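Aspartokinase (Arabidopsis thaliana, PDB 2CDQ) catalyses the ATP-dependent phosphorylation of L-aspartate to 4-phospho-L-aspartate, the first step of lysine, threonine, methionine and isoleucine synthesis by the aspartate-family pathway. Local coordinates at residues C29-G34 and Q250-V255; S36-A41 and I61-M66; E42-V47 and R153-Y158; G67-N72 and S95-L100. All coordinates share one frame; numbering follows the deposited sequence.

Overall arrangement
All four contacts lie in the amino acid kinase domain and spread outward from its central sheet. Interaction 1 pairs two parallel strands. Interaction 2, centred about 11 Å away, begins on the neighbouring strand: Met31 O and Phe33 N probably hydrogen-bond to the backbone of Val62. Its loop 36-41 leads into the helix of interaction 3, about 8 Å between centres, and Leu63 packs on Phe155. Arg43 reaches back to Asp254 of interaction 1 in a salt bridge. Interaction 4 is centred about 12 Å from interaction 2. Both border a bound lysine through Ser64, Ala65 and Thr70; substrate-binding Glu148 hydrogen-bonds it, and the Lys32 side chain of interaction 1 has its nearest atom about 6 Å away.

Interaction 1 of 4, residues C29-G34 and Q250-V255; sequences CVMKFG and QVWKDV
Phe33 and Trp252 run alongside each other and stack with their rings offset. The Phe33 ring and the five-membered ring of Trp252 have centroids 4.3 Å apart and planes only 11° from parallel, and Phe33 CE1 sits 3.4 Å from Trp252 CG. Both residues have CG anti to the carbonyl carbon (chi1 -66° for Phe33, -70° for Trp252), which sends the two rings off the same way. Met31 approaches the indole obliquely, its CE 3.3 Å from Trp252 CZ2 and its sulfur in a looser Met-aromatic contact. Beside it runs the extended Gln250, whose OE1 receives a weak bond from Trp252 NE1 while NE2 turns to Glu248.

Behind the side chains, parallel strands 29-33 and 248-253 are joined by three backbone bonds: Gln250 N to Val30 O, Lys32 N to Gln250 O and Trp252 N to Lys32 O, each 3.0 Å. A water carries the connection on from Gly34 N to Trp252 O. On the face away from the aromatic pair, Lys32 aligns with Val251 against helix 232-244, where Lys32 touches Ser233 and Ala237. Lys32 probably contacts ATP, as in related aspartokinases. The ladder therefore fixes the root of this lysine, while Asp234 holds its charged end by a salt bridge to NZ.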
loop_
_atom_site.group_PDB
_atom_site.type_symbol
_atom_site.label_atom_id
_atom_site.label_comp_id
_atom_site.label_asym_id
_atom_site.label_seq_id
_atom_site.Cartn_x
_atom_site.Cartn_y
_atom_site.Cartn_z
ATOM N N CYS A 29 -40.106 -12.163 2.384
ATOM C CA CYS A 29 -38.682 -12.049 2.714
ATOM C C CYS A 29 -37.929 -13.362 2.508
ATOM O O CYS A 29 -38.533 -14.430 2.371
ATOM C CB CYS A 29 -38.502 -11.593 4.164
ATOM S SG CYS A 29 -39.244 -12.735 5.341
ATOM N N VAL A 30 -36.603 -13.261 2.496
ATOM C CA VAL A 30 -35.717 -14.421 2.425
ATOM C C VAL A 30 -34.914 -14.559 3.725
ATOM O O VAL A 30 -34.360 -13.581 4.233
ATOM C CB VAL A 30 -34.793 -14.372 1.174
ATOM C CG1 VAL A 30 -34.249 -12.969 0.942
ATOM C CG2 VAL A 30 -33.665 -15.375 1.291
ATOM N N MET A 31 -34.886 -15.774 4.269
ATOM C CA MET A 31 -34.133 -16.064 5.487
ATOM C C MET A 31 -33.008 -17.039 5.179
ATOM O O MET A 31 -33.236 -18.115 4.619
ATOM C CB MET A 31 -35.052 -16.623 6.572
ATOM C CG MET A 31 -36.207 -15.696 6.915
ATOM S SD MET A 31 -37.467 -16.491 7.918
ATOM C CE MET A 31 -36.994 -15.947 9.546
ATOM N N LYS A 32 -31.791 -16.636 5.526
ATOM C CA LYS A 32 -30.610 -17.441 5.265
ATOM C C LYS A 32 -30.098 -18.023 6.567
ATOM O O LYS A 32 -29.999 -17.320 7.577
ATOM C CB LYS A 32 -29.523 -16.599 4.597
ATOM C CG LYS A 32 -28.227 -17.342 4.320
ATOM C CD LYS A 32 -27.263 -17.251 5.488
ATOM C CE LYS A 32 -26.034 -18.093 5.245
ATOM N NZ LYS A 32 -24.873 -17.517 5.967
ATOM N N PHE A 33 -29.765 -19.311 6.525
ATOM C CA PHE A 33 -29.237 -20.025 7.684
ATOM C C PHE A 33 -27.918 -20.721 7.364
ATOM O O PHE A 33 -27.794 -21.415 6.348
ATOM C CB PHE A 33 -30.274 -21.025 8.207
ATOM C CG PHE A 33 -31.501 -20.377 8.775
ATOM C CD1 PHE A 33 -31.552 -20.011 10.118
ATOM C CD2 PHE A 33 -32.599 -20.115 7.967
ATOM C CE1 PHE A 33 -32.682 -19.398 10.653
ATOM C CE2 PHE A 33 -33.738 -19.498 8.488
ATOM C CZ PHE A 33 -33.778 -19.137 9.836
ATOM N N GLY A 34 -26.938 -20.519 8.240
ATOM C CA GLY A 34 -25.613 -21.107 8.091
ATOM C C GLY A 34 -25.541 -22.555 8.534
ATOM O O GLY A 34 -26.544 -23.146 8.936
ATOM N N GLN A 250 -32.719 -11.322 5.359
ATOM C CA GLN A 250 -32.340 -11.648 6.731
ATOM C C GLN A 250 -31.234 -12.685 6.765
ATOM O O GLN A 250 -31.322 -13.711 6.098
ATOM C CB GLN A 250 -33.546 -12.181 7.503
ATOM C CG GLN A 250 -34.596 -11.136 7.859
ATOM C CD GLN A 250 -35.755 -11.706 8.669
ATOM O OE1 GLN A 250 -35.737 -12.875 9.083
ATOM N NE2 GLN A 250 -36.773 -10.877 8.899
ATOM N N VAL A 251 -30.194 -12.414 7.543
ATOM C CA VAL A 251 -29.108 -13.373 7.751
ATOM C C VAL A 251 -29.105 -13.775 9.223
ATOM O O VAL A 251 -28.998 -12.925 10.108
ATOM C CB VAL A 251 -27.738 -12.786 7.310
ATOM C CG1 VAL A 251 -26.574 -13.589 7.869
ATOM C CG2 VAL A 251 -27.653 -12.724 5.792
ATOM N N TRP A 252 -29.238 -15.073 9.479
ATOM C CA TRP A 252 -29.356 -15.570 10.850
ATOM C C TRP A 252 -28.034 -16.027 11.488
ATOM O O TRP A 252 -27.201 -16.674 10.847
ATOM C CB TRP A 252 -30.428 -16.659 10.926
ATOM C CG TRP A 252 -31.819 -16.105 10.741
ATOM C CD1 TRP A 252 -32.465 -15.882 9.556
ATOM C CD2 TRP A 252 -32.721 -15.688 11.772
ATOM N NE1 TRP A 252 -33.712 -15.354 9.788
ATOM C CE2 TRP A 252 -33.894 -15.226 11.139
ATOM C CE3 TRP A 252 -32.652 -15.662 13.169
ATOM C CZ2 TRP A 252 -34.988 -14.742 11.858
ATOM C CZ3 TRP A 252 -33.743 -15.180 13.881
ATOM C CH2 TRP A 252 -34.894 -14.727 13.225
ATOM N N LYS A 253 -27.863 -15.653 12.756
ATOM C CA LYS A 253 -26.694 -16.005 13.563
ATOM C C LYS A 253 -27.118 -16.411 14.981
ATOM O O LYS A 253 -28.304 -16.368 15.311
ATOM C CB LYS A 253 -25.712 -14.828 13.627
ATOM C CG LYS A 253 -24.895 -14.596 12.359
ATOM C CD LYS A 253 -23.611 -13.834 12.659
ATOM C CE LYS A 253 -22.527 -14.759 13.212
ATOM N NZ LYS A 253 -21.342 -14.004 13.715
ATOM N N ASP A 254 -26.149 -16.793 15.815
ATOM C CA ASP A 254 -26.424 -17.211 17.196
ATOM C C ASP A 254 -26.217 -16.113 18.249
ATOM O O ASP A 254 -26.380 -16.356 19.450
ATOM C CB ASP A 254 -25.593 -18.444 17.549
ATOM C CG ASP A 254 -26.058 -19.687 16.816
ATOM O OD1 ASP A 254 -27.274 -19.809 16.546
ATOM O OD2 ASP A 254 -25.206 -20.548 16.512
ATOM N N VAL A 255 -25.876 -14.910 17.789
ATOM C CA VAL A 255 -25.658 -13.748 18.655
ATOM C C VAL A 255 -26.487 -12.559 18.167
ATOM O O VAL A 255 -27.071 -12.614 17.084
ATOM C CB VAL A 255 -24.177 -13.355 18.691
ATOM C CG1 VAL A 255 -23.357 -14.406 19.435
ATOM C CG2 VAL A 255 -23.655 -13.151 17.279
HETATM O O HOH W 1 -27.283 -19.169 10.447
#

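Interaction 2 of 4, residues S36-A41 and I61-M66; sequences SSVASA and IVLSAM. With LYS (lysine), chain D.
Met66 lays its side chain along the carbonyl of Val38, and nearly every atom from the backbone outward meets loop 36-41. The path starts at Met66 CA, which makes a bent CA-H...O contact of 3.4 Å with Val38 O. Met66 CB keeps a similar distance from Val38 O, and Met66 CG passes 3.3 Å from the same Val38 O. Met66 SD stands farther off, 4.1 Å from Val38 O. A bend at chi3 (74°) then folds the methyl group back, so that Met66 CE lies 3.3 Å from Val38 O and 3.6 Å from Ser40 CA, with Ala39 O close by. The tip thus rests on the backbone just where Ser40 takes the N-cap position of helix 41-53.

Val38 answers from the loop with its two methyl branches. Val38 CG1 meets Leu63 CD2 at 3.9 Å, the two side chains meeting at a slant, while CG2 lies against the carbonyl oxygens of Ser64 and Ala65. Helix 41-53 flanks this apolar patch through Met44 and Val47, and Leu63 continues it to Phe155 of helix 137-161.

On the other side of segment 61-66, Ser64 and Ala65 border a bound lysine, with Ala65 N 3.2 Å from the ligand N; Glu148, a substrate-binding residue, hydrogen-bonds the same molecule. No hydrogen bond joins the two segments, so the hold of the loop on the end of the strand rests on van der Waals packing, with probably a small CH...O contribution, directly behind the wall of the ligand pocket.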
loop_
_atom_site.group_PDB
_atom_site.type_symbol
_atom_site.label_atom_id
_atom_site.label_comp_id
_atom_site.label_asym_id
_atom_site.label_seq_id
_atom_site.Cartn_x
_atom_site.Cartn_y
_atom_site.Cartn_z
ATOM N N SER A 36 -24.050 -24.158 11.169
ATOM C CA SER A 36 -24.285 -24.478 12.578
ATOM C C SER A 36 -25.771 -24.424 12.948
ATOM O O SER A 36 -26.217 -25.168 13.818
ATOM C CB SER A 36 -23.456 -23.576 13.491
ATOM O OG SER A 36 -24.152 -22.390 13.798
ATOM N N SER A 37 -26.520 -23.554 12.267
ATOM C CA SER A 37 -27.978 -23.466 12.405
ATOM C C SER A 37 -28.701 -24.735 11.976
ATOM O O SER A 37 -29.803 -25.010 12.436
ATOM C CB SER A 37 -28.523 -22.296 11.600
ATOM O OG SER A 37 -28.112 -21.072 12.164
ATOM N N VAL A 38 -28.086 -25.491 11.074
ATOM C CA VAL A 38 -28.643 -26.761 10.618
ATOM C C VAL A 38 -27.616 -27.893 10.769
ATOM O O VAL A 38 -27.545 -28.801 9.944
ATOM C CB VAL A 38 -29.223 -26.662 9.169
ATOM C CG1 VAL A 38 -30.477 -25.799 9.153
ATOM C CG2 VAL A 38 -28.196 -26.108 8.190
ATOM N N ALA A 39 -26.837 -27.836 11.849
ATOM C CA ALA A 39 -25.780 -28.822 12.114
ATOM C C ALA A 39 -26.310 -30.198 12.517
ATOM O O ALA A 39 -25.588 -31.194 12.423
ATOM C CB ALA A 39 -24.821 -28.298 13.172
ATOM N N SER A 40 -27.562 -30.239 12.977
ATOM C CA SER A 40 -28.200 -31.480 13.428
ATOM C C SER A 40 -29.724 -31.391 13.335
ATOM O O SER A 40 -30.288 -30.304 13.161
ATOM C CB SER A 40 -27.787 -31.810 14.868
ATOM O OG SER A 40 -28.414 -30.936 15.792
ATOM N N ALA A 41 -30.381 -32.542 13.459
ATOM C CA ALA A 41 -31.837 -32.604 13.542
ATOM C C ALA A 41 -32.387 -31.659 14.615
ATOM O O ALA A 41 -33.411 -31.002 14.412
ATOM C CB ALA A 41 -32.289 -34.030 13.806
ATOM N N ILE A 61 -36.433 -19.831 2.220
ATOM C CA ILE A 61 -35.354 -20.296 3.081
ATOM C C ILE A 61 -34.119 -20.685 2.273
ATOM O O ILE A 61 -34.199 -21.468 1.325
ATOM C CB ILE A 61 -35.815 -21.458 3.994
ATOM C CG1 ILE A 61 -37.137 -21.107 4.702
ATOM C CG2 ILE A 61 -34.716 -21.848 4.994
ATOM C CD1 ILE A 61 -37.070 -19.915 5.687
ATOM N N VAL A 62 -32.985 -20.104 2.652
ATOM C CA VAL A 62 -31.702 -20.421 2.041
ATOM C C VAL A 62 -30.880 -21.194 3.056
ATOM O O VAL A 62 -30.572 -20.678 4.135
ATOM C CB VAL A 62 -30.935 -19.143 1.614
ATOM C CG1 VAL A 62 -29.575 -19.500 1.030
ATOM C CG2 VAL A 62 -31.733 -18.359 0.595
ATOM N N LEU A 63 -30.529 -22.429 2.712
ATOM C CA LEU A 63 -29.751 -23.274 3.614
ATOM C C LEU A 63 -28.340 -23.549 3.129
ATOM O O LEU A 63 -28.114 -23.821 1.949
ATOM C CB LEU A 63 -30.451 -24.610 3.874
ATOM C CG LEU A 63 -31.764 -24.644 4.647
ATOM C CD1 LEU A 63 -32.132 -26.086 4.885
ATOM C CD2 LEU A 63 -31.659 -23.895 5.964
ATOM N N SER A 64 -27.403 -23.483 4.069
ATOM C CA SER A 64 -26.061 -24.013 3.873
ATOM C C SER A 64 -26.081 -25.534 4.056
ATOM O O SER A 64 -27.139 -26.112 4.301
ATOM C CB SER A 64 -25.106 -23.377 4.878
ATOM O OG SER A 64 -24.972 -21.989 4.628
ATOM N N ALA A 65 -24.924 -26.179 3.933
ATOM C CA ALA A 65 -24.804 -27.605 4.224
ATOM C C ALA A 65 -24.820 -27.812 5.735
ATOM O O ALA A 65 -24.558 -26.874 6.486
ATOM C CB ALA A 65 -23.532 -28.152 3.630
ATOM N N MET A 66 -25.127 -29.029 6.180
ATOM C CA MET A 66 -25.167 -29.345 7.619
ATOM C C MET A 66 -23.795 -29.171 8.259
ATOM O O MET A 66 -22.843 -29.876 7.918
ATOM C CB MET A 66 -25.703 -30.760 7.872
ATOM C CG MET A 66 -27.158 -30.965 7.458
ATOM S SD MET A 66 -27.863 -32.491 8.104
ATOM C CE MET A 66 -28.086 -32.071 9.834
HETATM N N LYS D . -22.464 -24.391 2.817
HETATM C CA LYS D . -21.213 -24.067 3.563
HETATM C C LYS D . -21.486 -23.800 5.055
HETATM O O LYS D . -22.051 -24.655 5.742
HETATM C CB LYS D . -20.480 -22.897 2.892
HETATM C CG LYS D . -21.379 -21.726 2.495
HETATM C CD LYS D . -20.562 -20.511 2.095
HETATM C CE LYS D . -19.880 -19.868 3.296
HETATM N NZ LYS D . -19.066 -18.691 2.889
HETATM O OXT LYS D . -21.166 -22.754 5.629
#

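Interaction 3 of 4, residues E42-V47 and R153-Y158; sequences ERMKEV and RIFAAY
Met44 and Phe155 pass each other running in opposite senses. The methionine chain is extended at chi2 (-168°), which carries the sulfur over to the second helix, and again at chi3, which sends the methyl on beyond it. Met44 CG lies 3.9 Å from Phe155 CD1, and SD reaches the edge of the ring in a Met-aromatic contact. Met44 SD also meets Ile154 CG2 at 3.7 Å, where the two side chains cross at about a right angle.

Phe155 has its ring anti to the backbone N (chi1 -163°), a setting that lays CE1 against helix 41-53. The Met44 carbonyl oxygen comes to this ring edge in plane, 3.3 Å from Phe155 CE1, while Val47 CG1 approaches Phe155 CZ obliquely at 3.6 Å. One turn beyond Phe155, Tyr158 meets Lys45 nearly perpendicularly; Lys45 CG is 3.3 Å from Tyr158 OH, and the amino group runs on to a long, weak ion pair with Glu107.

The short helix axes cross at -58° and approach to 11.0 Å, a spacing filled by these long side chains. Away from the interface, Arg43 bridges to Glu46 and to Asp254. The helices are joined mainly by apolar packing, with no hydrogen bond between the segments; the ring edge at the Met44 carbonyl probably adds a weak electrostatic term.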
loop_
_atom_site.group_PDB
_atom_site.type_symbol
_atom_site.label_atom_id
_atom_site.label_comp_id
_atom_site.label_asym_id
_atom_site.label_seq_id
_atom_site.Cartn_x
_atom_site.Cartn_y
_atom_site.Cartn_z
ATOM N N GLU A 42 -31.694 -31.582 15.748
ATOM C CA GLU A 42 -32.133 -30.735 16.851
ATOM C C GLU A 42 -32.073 -29.249 16.490
ATOM O O GLU A 42 -33.021 -28.505 16.751
ATOM C CB GLU A 42 -31.328 -31.030 18.119
ATOM C CG GLU A 42 -31.896 -30.395 19.385
ATOM C CD GLU A 42 -33.257 -30.947 19.787
ATOM O OE1 GLU A 42 -33.579 -32.103 19.427
ATOM O OE2 GLU A 42 -34.004 -30.219 20.477
ATOM N N ARG A 43 -30.970 -28.823 15.881
ATOM C CA ARG A 43 -30.836 -27.431 15.469
ATOM C C ARG A 43 -31.820 -27.102 14.353
ATOM O O ARG A 43 -32.369 -26.002 14.315
ATOM C CB ARG A 43 -29.398 -27.113 15.059
ATOM C CG ARG A 43 -28.423 -27.048 16.230
ATOM C CD ARG A 43 -28.463 -25.702 16.931
ATOM N NE ARG A 43 -27.461 -24.788 16.390
ATOM C CZ ARG A 43 -27.426 -23.475 16.605
ATOM N NH1 ARG A 43 -28.345 -22.882 17.352
ATOM N NH2 ARG A 43 -26.465 -22.750 16.060
ATOM N N MET A 44 -32.054 -28.065 13.463
ATOM C CA MET A 44 -33.053 -27.918 12.408
ATOM C C MET A 44 -34.424 -27.637 13.014
ATOM O O MET A 44 -35.175 -26.810 12.502
ATOM C CB MET A 44 -33.105 -29.166 11.522
ATOM C CG MET A 44 -32.024 -29.224 10.458
ATOM S SD MET A 44 -32.312 -30.514 9.226
ATOM C CE MET A 44 -30.921 -30.285 8.132
ATOM N N LYS A 45 -34.733 -28.313 14.119
ATOM C CA LYS A 45 -36.004 -28.116 14.814
ATOM C C LYS A 45 -36.185 -26.667 15.277
ATOM O O LYS A 45 -37.308 -26.164 15.309
ATOM C CB LYS A 45 -36.154 -29.089 15.992
ATOM C CG LYS A 45 -36.487 -30.531 15.593
ATOM C CD LYS A 45 -36.741 -31.413 16.815
ATOM C CE LYS A 45 -36.672 -32.901 16.453
ATOM N NZ LYS A 45 -36.932 -33.813 17.613
ATOM N N GLU A 46 -35.079 -26.009 15.624
ATOM C CA GLU A 46 -35.096 -24.591 16.001
ATOM C C GLU A 46 -35.476 -23.731 14.801
ATOM O O GLU A 46 -36.278 -22.802 14.928
ATOM C CB GLU A 46 -33.734 -24.136 16.546
ATOM C CG GLU A 46 -33.279 -24.812 17.846
ATOM C CD GLU A 46 -31.971 -24.238 18.388
ATOM O OE1 GLU A 46 -31.167 -23.711 17.589
ATOM O OE2 GLU A 46 -31.743 -24.311 19.617
ATOM N N VAL A 47 -34.898 -24.055 13.643
ATOM C CA VAL A 47 -35.135 -23.302 12.411
ATOM C C VAL A 47 -36.607 -23.366 12.029
ATOM O O VAL A 47 -37.223 -22.336 11.755
ATOM C CB VAL A 47 -34.246 -23.794 11.230
ATOM C CG1 VAL A 47 -34.405 -22.888 10.009
ATOM C CG2 VAL A 47 -32.787 -23.852 11.643
ATOM N N ARG A 153 -32.898 -30.945 1.244
ATOM C CA ARG A 153 -33.840 -32.067 1.093
ATOM C C ARG A 153 -34.325 -32.648 2.425
ATOM O O ARG A 153 -35.502 -32.989 2.569
ATOM C CB ARG A 153 -33.250 -33.166 0.209
ATOM C CG ARG A 153 -33.434 -32.904 -1.269
ATOM C CD ARG A 153 -32.710 -33.930 -2.132
ATOM N NE ARG A 153 -32.875 -33.636 -3.553
ATOM C CZ ARG A 153 -32.202 -32.696 -4.216
ATOM N NH1 ARG A 153 -31.299 -31.942 -3.603
ATOM N NH2 ARG A 153 -32.431 -32.509 -5.505
ATOM N N ILE A 154 -33.414 -32.761 3.388
ATOM C CA ILE A 154 -33.774 -33.183 4.736
ATOM C C ILE A 154 -34.760 -32.180 5.333
ATOM O O ILE A 154 -35.848 -32.558 5.776
ATOM C CB ILE A 154 -32.529 -33.353 5.641
ATOM C CG1 ILE A 154 -31.750 -34.603 5.228
ATOM C CG2 ILE A 154 -32.930 -33.457 7.095
ATOM C CD1 ILE A 154 -30.354 -34.708 5.806
ATOM N N PHE A 155 -34.396 -30.901 5.306
ATOM C CA PHE A 155 -35.224 -29.874 5.927
ATOM C C PHE A 155 -36.598 -29.752 5.266
ATOM O O PHE A 155 -37.615 -29.643 5.959
ATOM C CB PHE A 155 -34.503 -28.526 5.952
ATOM C CG PHE A 155 -35.101 -27.540 6.910
ATOM C CD1 PHE A 155 -34.942 -27.700 8.285
ATOM C CD2 PHE A 155 -35.823 -26.451 6.443
ATOM C CE1 PHE A 155 -35.500 -26.789 9.181
ATOM C CE2 PHE A 155 -36.380 -25.529 7.331
ATOM C CZ PHE A 155 -36.220 -25.700 8.702
ATOM N N ALA A 156 -36.626 -29.789 3.933
ATOM C CA ALA A 156 -37.878 -29.678 3.188
ATOM C C ALA A 156 -38.832 -30.814 3.552
ATOM O O ALA A 156 -40.001 -30.573 3.874
ATOM C CB ALA A 156 -37.615 -29.659 1.690
ATOM N N ALA A 157 -38.315 -32.043 3.513
ATOM C CA ALA A 157 -39.078 -33.226 3.895
ATOM C C ALA A 157 -39.604 -33.105 5.320
ATOM O O ALA A 157 -40.762 -33.431 5.580
ATOM C CB ALA A 157 -38.237 -34.477 3.736
ATOM N N TYR A 158 -38.761 -32.612 6.230
ATOM C CA TYR A 158 -39.149 -32.445 7.639
ATOM C C TYR A 158 -40.297 -31.453 7.835
ATOM O O TYR A 158 -41.229 -31.733 8.591
ATOM C CB TYR A 158 -37.946 -32.069 8.516
ATOM C CG TYR A 158 -38.315 -31.714 9.940
ATOM C CD1 TYR A 158 -38.809 -32.682 10.820
ATOM C CD2 TYR A 158 -38.176 -30.407 10.407
ATOM C CE1 TYR A 158 -39.164 -32.353 12.138
ATOM C CE2 TYR A 158 -38.520 -30.068 11.718
ATOM C CZ TYR A 158 -39.012 -31.044 12.577
ATOM O OH TYR A 158 -39.350 -30.702 13.868
#

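Interaction 4 of 4, residues G67-N72 and S95-L100; sequences GKTTNN and SIIKEL. With LYS (lysine), chain D.
Thr69 and Leu100 meet at about a right angle, methyl against methyl, with Thr69 CG2 3.7 Å from Leu100 CD1. The threonine is turned for this role: its OG1 sits between the backbone N and the carbonyl carbon (chi1 48°) and hydrogen-bonds Met66 O, which leaves CG2 directed at helix 92-108. Leu100 also rests on Met66, so its side chain spans the loop and the first turn of helix 69-80.

One turn further along, Asn72 faces the isoleucines. Its CB lies 3.5 Å from Ile97 CD1, the end of the longer branch, and that same methyl comes within 4.1 Å of Thr69 O. The Asn72 and Ile96 side chains cross nearly perpendicularly, with Asn72 ND2 3.9 Å from Ile96 CG2. Ile97 therefore fits between Thr69 and Asn72, while Ile96 touches the outer end of the asparagine; no hydrogen bond passes between the segments.

The first turn of helix 69-80 is closed by Asn72 N bonding to Lys68 O at 3.0 Å, with Lys68 in the N-cap position. Thr70 points away from helix 92-108, and its OG1 lies 3.2 Å from CA of the bound lysine. The arrangement is a helix start that follows a strand of the amino acid kinase fold: one side lines the ligand pocket, and the other packs on the neighbouring helix 92-108.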
loop_
_atom_site.group_PDB
_atom_site.type_symbol
_atom_site.label_atom_id
_atom_site.label_comp_id
_atom_site.label_asym_id
_atom_site.label_seq_id
_atom_site.Cartn_x
_atom_site.Cartn_y
_atom_site.Cartn_z
ATOM N N GLY A 67 -23.718 -28.219 9.182
ATOM C CA GLY A 67 -22.468 -27.758 9.787
ATOM C C GLY A 67 -21.229 -28.593 9.583
ATOM O O GLY A 67 -21.095 -29.685 10.140
ATOM N N LYS A 68 -20.317 -28.063 8.782
ATOM C CA LYS A 68 -19.005 -28.684 8.549
ATOM C C LYS A 68 -18.992 -29.845 7.539
ATOM O O LYS A 68 -17.931 -30.443 7.305
ATOM C CB LYS A 68 -18.321 -29.094 9.866
ATOM C CG LYS A 68 -17.759 -27.933 10.651
ATOM C CD LYS A 68 -17.026 -28.424 11.890
ATOM C CE LYS A 68 -17.054 -27.384 13.018
ATOM N NZ LYS A 68 -16.481 -26.060 12.603
ATOM N N THR A 69 -20.139 -30.162 6.936
ATOM C CA THR A 69 -20.140 -31.175 5.880
ATOM C C THR A 69 -19.435 -30.651 4.634
ATOM O O THR A 69 -18.726 -31.402 3.973
ATOM C CB THR A 69 -21.546 -31.729 5.538
ATOM O OG1 THR A 69 -22.472 -30.654 5.367
ATOM C CG2 THR A 69 -22.045 -32.620 6.647
ATOM N N THR A 70 -19.603 -29.363 4.335
ATOM C CA THR A 70 -18.891 -28.742 3.215
ATOM C C THR A 70 -17.393 -28.967 3.342
ATOM O O THR A 70 -16.748 -29.421 2.403
ATOM C CB THR A 70 -19.188 -27.234 3.084
ATOM O OG1 THR A 70 -20.513 -27.054 2.568
ATOM C CG2 THR A 70 -18.206 -26.560 2.134
ATOM N N ASN A 71 -16.842 -28.670 4.509
ATOM C CA ASN A 71 -15.423 -28.884 4.726
ATOM C C ASN A 71 -15.057 -30.360 4.674
ATOM O O ASN A 71 -13.993 -30.725 4.175
ATOM C CB ASN A 71 -14.966 -28.268 6.046
ATOM C CG ASN A 71 -13.517 -27.845 6.006
ATOM O OD1 ASN A 71 -12.667 -28.433 6.674
ATOM N ND2 ASN A 71 -13.220 -26.837 5.191
ATOM N N ASN A 72 -15.953 -31.202 5.182
ATOM C CA ASN A 72 -15.721 -32.641 5.207
ATOM C C ASN A 72 -15.684 -33.240 3.811
ATOM O O ASN A 72 -14.870 -34.118 3.542
ATOM C CB ASN A 72 -16.762 -33.349 6.072
ATOM C CG ASN A 72 -16.524 -33.153 7.556
ATOM O OD1 ASN A 72 -15.389 -32.962 8.007
ATOM N ND2 ASN A 72 -17.599 -33.209 8.329
ATOM N N SER A 95 -17.350 -41.454 6.088
ATOM C CA SER A 95 -18.060 -42.134 7.181
ATOM C C SER A 95 -18.826 -41.146 8.067
ATOM O O SER A 95 -19.929 -41.444 8.534
ATOM C CB SER A 95 -17.091 -42.957 8.036
ATOM O OG SER A 95 -16.537 -44.025 7.291
ATOM N N ILE A 96 -18.231 -39.977 8.289
ATOM C CA ILE A 96 -18.844 -38.941 9.108
ATOM C C ILE A 96 -20.089 -38.375 8.414
ATOM O O ILE A 96 -21.162 -38.290 9.023
ATOM C CB ILE A 96 -17.827 -37.824 9.465
ATOM C CG1 ILE A 96 -16.754 -38.371 10.415
ATOM C CG2 ILE A 96 -18.530 -36.623 10.082
ATOM C CD1 ILE A 96 -15.470 -37.561 10.449
ATOM N N ILE A 97 -19.944 -38.016 7.139
ATOM C CA ILE A 97 -21.039 -37.431 6.367
ATOM C C ILE A 97 -22.192 -38.425 6.211
ATOM O O ILE A 97 -23.359 -38.052 6.368
ATOM C CB ILE A 97 -20.561 -36.909 4.994
ATOM C CG1 ILE A 97 -19.610 -35.730 5.183
ATOM C CG2 ILE A 97 -21.749 -36.476 4.123
ATOM C CD1 ILE A 97 -18.697 -35.488 4.011
ATOM N N LYS A 98 -21.861 -39.683 5.918
ATOM C CA LYS A 98 -22.866 -40.742 5.812
ATOM C C LYS A 98 -23.715 -40.861 7.081
ATOM O O LYS A 98 -24.945 -40.840 7.007
ATOM C CB LYS A 98 -22.217 -42.089 5.480
ATOM C CG LYS A 98 -21.946 -42.302 4.002
ATOM C CD LYS A 98 -20.904 -43.391 3.770
ATOM C CE LYS A 98 -21.527 -44.764 3.627
ATOM N NZ LYS A 98 -20.462 -45.796 3.543
ATOM N N GLU A 99 -23.065 -40.961 8.240
ATOM C CA GLU A 99 -23.804 -41.197 9.477
ATOM C C GLU A 99 -24.577 -39.969 9.966
ATOM O O GLU A 99 -25.669 -40.128 10.513
ATOM C CB GLU A 99 -22.928 -41.845 10.574
ATOM C CG GLU A 99 -22.344 -40.921 11.646
ATOM C CD GLU A 99 -23.343 -40.547 12.741
ATOM O OE1 GLU A 99 -23.940 -41.455 13.363
ATOM O OE2 GLU A 99 -23.525 -39.333 12.985
ATOM N N LEU A 100 -24.037 -38.764 9.757
ATOM C CA LEU A 100 -24.733 -37.537 10.169
ATOM C C LEU A 100 -26.099 -37.460 9.497
ATOM O O LEU A 100 -27.113 -37.214 10.153
ATOM C CB LEU A 100 -23.924 -36.288 9.821
ATOM C CG LEU A 100 -24.103 -34.962 10.588
ATOM C CD1 LEU A 100 -23.584 -33.796 9.763
ATOM C CD2 LEU A 100 -25.519 -34.661 11.020
HETATM N N LYS D . -22.464 -24.391 2.817
HETATM C CA LYS D . -21.213 -24.067 3.563
HETATM C C LYS D . -21.486 -23.800 5.055
HETATM O O LYS D . -22.051 -24.655 5.742
HETATM C CB LYS D . -20.480 -22.897 2.892
HETATM C CG LYS D . -21.379 -21.726 2.495
HETATM C CD LYS D . -20.562 -20.511 2.095
HETATM C CE LYS D . -19.880 -19.868 3.296
HETATM N NZ LYS D . -19.066 -18.691 2.889
HETATM O OXT LYS D . -21.166 -22.754 5.629
#